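Cas13d (uncultured Ruminococcus sp, PDB 6IV9) binds CRISPR RNA and, through two HEPN domains, probably both matures this guide and cleaves the RNA targets it recognises. Local coordinates at residues Glu323-Leu326 / Lys327-Asn330. The protein carries 2 engineered substitutions. Numbering follows the deposited sequence.
Sequences EERL and KSIN. With nucleotides of chain B.
Arg325 and Ser328, three residues apart near the C-terminal end of helix 312-330, illustrate how one helical turn can position an arginine against a base of the bound RNA. Ser328 OG donates to Arg325 O at 2.8 Å, from above that carbonyl's plane; with OG set between backbone N and carbonyl carbon (chi1 58°), the hydroxyl can fold back this way. The same oxygen accepts from the guanidinium, Arg325 NH2 standing 2.9 Å from Ser328 OG. NH2 is thus shared, for it also donates to O4 of U43 in the RNA (chain B), which lies in the guanidinium plane at its edge, 3.0 Å from Arg325 NH2 with an N-H...O angle of 152°. Bends at chi2 and chi3 curl the arginine chain over the turn, while its NH1 bonds to Arg573 O, so protein bonds on both terminal nitrogens fix the rotation of the group that meets the uracil. Ile329 crosses the arginine chain at about a right angle, its CD1 3.8 Å from Arg325 NE, and its CA approaches U43 O2 of chain B at 3.7 Å.

The solvent side is looser. Glu323 and Lys327 run alongside each other, yet OE1 of Glu323 and NZ of Lys327 stay 4.1 Å apart, opposite charges that probably attract, though too far apart for a salt bridge. Here the backbone does the holding: Lys327 N lies 2.8 Å from Glu323 O, and Ser328 N donates to Glu324 O.

On the packed side, Arg325, Leu326 and Ile329 rest against Ile569 of helix 556-570, with Met572 just beyond it covering Arg325 and Ile329. At the helix end, Asn330 OD1 hydrogen-bonds to Tyr361 OH on helix 353-366 and its ND2 to Lys490 O, tying the end of helix 312-330 to that helix and to the chain at Lys490.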
# COMPACT_ATOMS: atom_id res chain seq x y z
N GLU A 323 -17.97 7.93 11.25
CA GLU A 323 -19.38 8.39 11.19
C GLU A 323 -19.46 9.53 10.19
O GLU A 323 -20.39 9.57 9.43
CB GLU A 323 -19.78 8.94 12.55
CG GLU A 323 -20.44 7.93 13.45
CD GLU A 323 -20.53 8.39 14.90
OE1 GLU A 323 -20.50 9.61 15.12
OE2 GLU A 323 -20.60 7.54 15.80
N GLU A 324 -18.49 10.42 10.20
CA GLU A 324 -18.52 11.57 9.28
C GLU A 324 -18.48 11.07 7.83
O GLU A 324 -19.20 11.60 7.02
CB GLU A 324 -17.32 12.45 9.57
CG GLU A 324 -17.33 13.75 8.83
CD GLU A 324 -16.15 14.63 9.21
OE1 GLU A 324 -16.27 15.39 10.16
OE2 GLU A 324 -15.13 14.53 8.53
N ARG A 325 -17.61 10.12 7.52
CA ARG A 325 -17.53 9.59 6.15
C ARG A 325 -18.80 8.81 5.78
O ARG A 325 -19.31 9.02 4.72
CB ARG A 325 -16.31 8.68 6.05
CG ARG A 325 -16.24 7.87 4.77
CD ARG A 325 -15.74 8.71 3.64
NE ARG A 325 -16.80 9.53 3.10
CZ ARG A 325 -16.67 10.36 2.08
NH1 ARG A 325 -15.52 10.44 1.45
NH2 ARG A 325 -17.69 11.09 1.69
N LEU A 326 -19.25 7.93 6.66
CA LEU A 326 -20.44 7.08 6.40
C LEU A 326 -21.71 7.94 6.30
O LEU A 326 -22.52 7.67 5.45
CB LEU A 326 -20.55 6.06 7.53
CG LEU A 326 -20.21 4.61 7.19
CD1 LEU A 326 -19.54 4.44 5.85
CD2 LEU A 326 -19.46 3.92 8.30
N LYS A 327 -21.84 8.92 7.18
CA LYS A 327 -23.05 9.78 7.15
C LYS A 327 -23.09 10.57 5.84
O LYS A 327 -24.16 10.72 5.31
CB LYS A 327 -23.20 10.54 8.47
CG LYS A 327 -23.29 9.61 9.67
CD LYS A 327 -24.08 10.10 10.85
CE LYS A 327 -23.40 11.24 11.56
NZ LYS A 327 -23.63 11.20 13.02
N SER A 328 -21.97 11.05 5.34
CA SER A 328 -22.01 11.79 4.05
C SER A 328 -22.46 10.87 2.90
O SER A 328 -23.15 11.33 2.04
CB SER A 328 -20.73 12.49 3.75
OG SER A 328 -19.65 11.59 3.71
N ILE A 329 -21.96 9.64 2.84
CA ILE A 329 -22.41 8.70 1.78
C ILE A 329 -23.88 8.28 1.98
O ILE A 329 -24.62 8.23 1.03
CB ILE A 329 -21.52 7.45 1.82
CG1 ILE A 329 -20.05 7.78 1.55
CG2 ILE A 329 -22.03 6.39 0.88
CD1 ILE A 329 -19.11 6.74 2.07
N ASN A 330 -24.21 7.90 3.20
CA ASN A 330 -25.54 7.35 3.59
C ASN A 330 -26.67 8.36 3.55
O ASN A 330 -27.78 7.96 3.23
CB ASN A 330 -25.48 6.63 4.93
CG ASN A 330 -24.72 5.34 4.84
OD1 ASN A 330 -24.51 4.84 3.76
ND2 ASN A 330 -24.28 4.83 5.96
P U B 43 -16.35 5.78 -5.97
OP1 U B 43 -15.93 4.56 -5.19
OP2 U B 43 -16.57 5.67 -7.41
O5' U B 43 -17.69 6.24 -5.23
C5' U B 43 -18.35 7.46 -5.59
C4' U B 43 -19.77 7.44 -5.07
O4' U B 43 -19.67 7.50 -3.64
C3' U B 43 -20.63 8.66 -5.44
O3' U B 43 -21.25 8.34 -6.68
C2' U B 43 -21.59 8.75 -4.25
O2' U B 43 -22.51 7.69 -4.41
C1' U B 43 -20.66 8.36 -3.09
N1 U B 43 -20.00 9.50 -2.44
C2 U B 43 -20.78 10.36 -1.70
O2 U B 43 -21.97 10.20 -1.52
N3 U B 43 -20.11 11.43 -1.17
C4 U B 43 -18.77 11.72 -1.29
O4 U B 43 -18.32 12.72 -0.74
C5 U B 43 -18.03 10.78 -2.07
C6 U B 43 -18.66 9.73 -2.61